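Phosphoribosylaminoimidazole carboxylase, ATPase subunit (Thermotoga maritima, PDB 3AX6) probably catalyses the ATP-dependent joining of bicarbonate to 5-aminoimidazole ribonucleotide, giving N5-carboxyaminoimidazole ribonucleotide in purine biosynthesis. Local coordinates at residues A[246-249]-A[250-254]. Residues are numbered along the deposited sequence; the frame is centred on the assembly and turned at random.
With ADP (adenosine-5'-diphosphate), chain E.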
ATOM      1  N   PHE A 246      22.221  20.368   0.658  1.00 13.58           N
ATOM      2  CA  PHE A 246      23.625  19.977   0.729  1.00 12.83           C
ATOM      3  C   PHE A 246      24.135  20.202   2.140  1.00 12.71           C
ATOM      4  O   PHE A 246      23.848  21.231   2.750  1.00 10.96           O
ATOM      5  CB  PHE A 246      24.506  20.833  -0.185  1.00 13.18           C
ATOM      6  CG  PHE A 246      24.253  20.653  -1.648  1.00 15.85           C
ATOM      7  CD1 PHE A 246      23.845  19.429  -2.162  1.00 16.32           C
ATOM      8  CD2 PHE A 246      24.479  21.708  -2.527  1.00 17.22           C
ATOM      9  CE1 PHE A 246      23.666  19.254  -3.523  1.00 16.62           C
ATOM     10  CE2 PHE A 246      24.304  21.544  -3.897  1.00 19.63           C
ATOM     11  CZ  PHE A 246      23.896  20.310  -4.396  1.00 18.09           C
ATOM     12  N   LEU A 247      24.885  19.235   2.655  1.00 14.76           N
ATOM     13  CA  LEU A 247      25.514  19.362   3.965  1.00 17.20           C
ATOM     14  C   LEU A 247      26.963  19.560   3.553  1.00 19.08           C
ATOM     15  O   LEU A 247      27.606  18.606   3.116  1.00 19.39           O
ATOM     16  CB  LEU A 247      25.387  18.076   4.786  1.00 17.34           C
ATOM     17  CG  LEU A 247      26.338  18.006   5.998  1.00 16.86           C
ATOM     18  CD1 LEU A 247      26.044  19.148   6.944  1.00 18.15           C
ATOM     19  CD2 LEU A 247      26.193  16.679   6.723  1.00 16.03           C
ATOM     20  N   THR A 248      27.466  20.792   3.656  1.00 19.38           N
ATOM     21  CA  THR A 248      28.843  21.076   3.247  1.00 18.88           C
ATOM     22  C   THR A 248      29.874  20.524   4.202  1.00 19.39           C
ATOM     23  O   THR A 248      29.549  20.106   5.312  1.00 20.03           O
ATOM     24  CB  THR A 248      29.123  22.590   3.091  1.00 18.30           C
ATOM     25  OG1 THR A 248      29.093  23.229   4.376  1.00 18.02           O
ATOM     26  CG2 THR A 248      28.103  23.224   2.166  1.00 16.67           C
ATOM     27  N   LYS A 249      31.120  20.521   3.740  1.00 19.90           N
ATOM     28  CA  LYS A 249      32.251  20.035   4.514  1.00 20.28           C
ATOM     29  C   LYS A 249      32.463  20.953   5.709  1.00 19.42           C
ATOM     30  O   LYS A 249      33.028  20.549   6.723  1.00 18.37           O
ATOM     31  CB  LYS A 249      33.501  20.033   3.633  1.00 22.72           C
ATOM     32  CG  LYS A 249      34.793  19.618   4.333  1.00 27.81           C
ATOM     33  CD  LYS A 249      35.998  20.341   3.711  1.00 30.36           C
ATOM     34  CE  LYS A 249      37.331  19.702   4.085  1.00 31.37           C
ATOM     35  NZ  LYS A 249      37.540  18.408   3.366  1.00 30.63           N
ATOM     36  N   GLN A 250      32.002  22.193   5.584  1.00 18.74           N
ATOM     37  CA  GLN A 250      32.148  23.169   6.654  1.00 18.97           C
ATOM     38  C   GLN A 250      30.911  23.298   7.556  1.00 18.84           C
ATOM     39  O   GLN A 250      30.697  24.336   8.183  1.00 18.10           O
ATOM     40  CB  GLN A 250      32.520  24.538   6.072  1.00 20.05           C
ATOM     41  CG  GLN A 250      33.830  24.543   5.288  1.00 20.46           C
ATOM     42  CD  GLN A 250      33.653  24.132   3.840  1.00 22.31           C
ATOM     43  OE1 GLN A 250      34.621  23.815   3.149  1.00 26.38           O
ATOM     44  NE2 GLN A 250      32.415  24.150   3.368  1.00 21.22           N
ATOM     45  N   GLY A 251      30.094  22.249   7.596  1.00 17.47           N
ATOM     46  CA  GLY A 251      28.917  22.238   8.455  1.00 16.92           C
ATOM     47  C   GLY A 251      27.700  23.088   8.136  1.00 16.92           C
ATOM     48  O   GLY A 251      26.884  23.329   9.020  1.00 16.83           O
ATOM     49  N   GLU A 252      27.552  23.538   6.895  1.00 17.87           N
ATOM     50  CA  GLU A 252      26.400  24.359   6.535  1.00 18.15           C
ATOM     51  C   GLU A 252      25.386  23.521   5.759  1.00 18.69           C
ATOM     52  O   GLU A 252      25.756  22.606   5.016  1.00 18.22           O
ATOM     53  CB  GLU A 252      26.818  25.531   5.639  1.00 20.52           C
ATOM     54  CG  GLU A 252      28.126  26.225   5.994  1.00 25.85           C
ATOM     55  CD  GLU A 252      28.836  26.782   4.755  1.00 29.58           C
ATOM     56  OE1 GLU A 252      29.418  25.986   3.971  1.00 27.72           O
ATOM     57  OE2 GLU A 252      28.798  28.017   4.559  1.00 32.58           O
ATOM     58  N   ILE A 253      24.108  23.837   5.925  1.00 17.05           N
ATOM     59  CA  ILE A 253      23.071  23.131   5.184  1.00 17.06           C
ATOM     60  C   ILE A 253      22.407  24.127   4.231  1.00 16.85           C
ATOM     61  O   ILE A 253      21.795  25.098   4.658  1.00 15.61           O
ATOM     62  CB  ILE A 253      22.053  22.491   6.128  1.00 15.66           C
ATOM     63  CG1 ILE A 253      22.759  21.382   6.922  1.00 12.31           C
ATOM     64  CG2 ILE A 253      20.873  21.919   5.330  1.00 15.23           C
ATOM     65  CD1 ILE A 253      21.898  20.696   7.926  1.00 14.15           C
ATOM     66  N   LEU A 254      22.578  23.883   2.933  1.00 17.02           N
ATOM     67  CA  LEU A 254      22.048  24.747   1.880  1.00 17.74           C
ATOM     68  C   LEU A 254      20.997  24.017   1.048  1.00 17.66           C
ATOM     69  O   LEU A 254      21.127  22.823   0.793  1.00 18.49           O
ATOM     70  CB  LEU A 254      23.196  25.193   0.959  1.00 16.10           C
ATOM     71  CG  LEU A 254      24.306  26.123   1.484  1.00 18.89           C
ATOM     72  CD1 LEU A 254      24.766  25.683   2.848  1.00 20.25           C
ATOM     73  CD2 LEU A 254      25.483  26.129   0.519  1.00 14.77           C
TER
HETATM   74  PB  ADP E 381      19.960  18.345 -11.569  1.00 48.46           P
HETATM   75  O1B ADP E 381      19.323  17.799 -10.338  1.00 47.85           O
HETATM   76  O2B ADP E 381      20.768  17.154 -12.315  1.00 48.72           O
HETATM   77  O3B ADP E 381      18.756  18.956 -12.574  1.00 47.13           O
HETATM   78  PA  ADP E 381      21.642  19.589  -9.732  1.00 38.43           P
HETATM   79  O1A ADP E 381      21.465  20.949  -9.167  1.00 34.95           O
HETATM   80  O2A ADP E 381      20.944  18.520  -8.732  1.00 39.65           O
HETATM   81  O3A ADP E 381      21.000  19.580 -11.251  1.00 43.77           O
HETATM   82  O5' ADP E 381      23.238  19.305  -9.882  1.00 37.43           O
HETATM   83  C5' ADP E 381      23.464  17.887  -9.841  1.00 32.89           C
HETATM   84  C4' ADP E 381      24.701  17.562  -8.997  1.00 30.37           C
HETATM   85  O4' ADP E 381      25.763  18.545  -9.225  1.00 28.36           O
HETATM   86  C3' ADP E 381      24.383  17.599  -7.492  1.00 29.61           C
HETATM   87  O3' ADP E 381      23.867  16.348  -7.014  1.00 31.86           O
HETATM   88  C2' ADP E 381      25.725  17.987  -6.874  1.00 27.74           C
HETATM   89  O2' ADP E 381      26.515  16.832  -6.586  1.00 28.42           O
HETATM   90  C1' ADP E 381      26.366  18.896  -7.941  1.00 24.62           C
HETATM   91  N9  ADP E 381      26.185  20.327  -7.619  1.00 22.53           N
HETATM   92  C8  ADP E 381      25.058  21.090  -7.814  1.00 20.97           C
HETATM   93  N7  ADP E 381      25.257  22.308  -7.406  1.00 20.10           N
HETATM   94  C5  ADP E 381      26.514  22.419  -6.927  1.00 20.54           C
HETATM   95  C6  ADP E 381      27.286  23.468  -6.358  1.00 19.54           C
HETATM   96  N6  ADP E 381      26.747  24.724  -6.200  1.00 18.90           N
HETATM   97  N1  ADP E 381      28.558  23.214  -5.976  1.00 21.36           N
HETATM   98  C2  ADP E 381      29.102  22.001  -6.119  1.00 22.25           C
HETATM   99  N3  ADP E 381      28.410  20.987  -6.647  1.00 22.37           N
HETATM  100  C4  ADP E 381      27.131  21.148  -7.058  1.00 21.35           C
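T248 and E252 close a β-hairpin through their side chains as well as their backbones, and so exemplify how one hydroxyl can organise a chain reversal. T248 OG1 sits between its own backbone N and carbonyl carbon (chi1 69°), which turns it into the loop. There it donates to the anti lone pair of E252 OE1 at 2.8 Å and accepts the backbone N-H of E252, with E252 N 3.0 Å from T248 OG1; Q250 N adds a weak third bond. The E252 side chain, bent at chi2, crosses that of T248 to bring its carboxylate to the hydroxyl. Valine in place of T248 would probably leave E252 OE1 and the E252 N-H without this partner, freeing the carboxylate to swing away. The backbone reverses in a type I turn from T248 to G251 plus a G1 bulge, G251 taking positive phi (a 3:5 hairpin); G251 N reaches T248 O at 3.2 Å from above the carbonyl plane. T248 N donates to E252 O at 2.8 Å, closing the loop at its base. Next to the turn L247 and I253 form a non-hydrogen-bonded antiparallel pair, L247 CD1 meeting I253 CG1 at 4.0 Å; beyond it F246 and L254 form the hydrogen-bonded pair. The F246 ring extends away from L254 to the nucleotide, meeting ADP edge-on: F246 CZ lies 3.7 Å from ADP C8. The ATP-grasp hairpin links strand 239-248 to 253-259, an outermost strand of its sheet within this chain, with L247 and I253 packed on Y220 of helix 218-235 and F246 against I174 and E177 of strand 174-184.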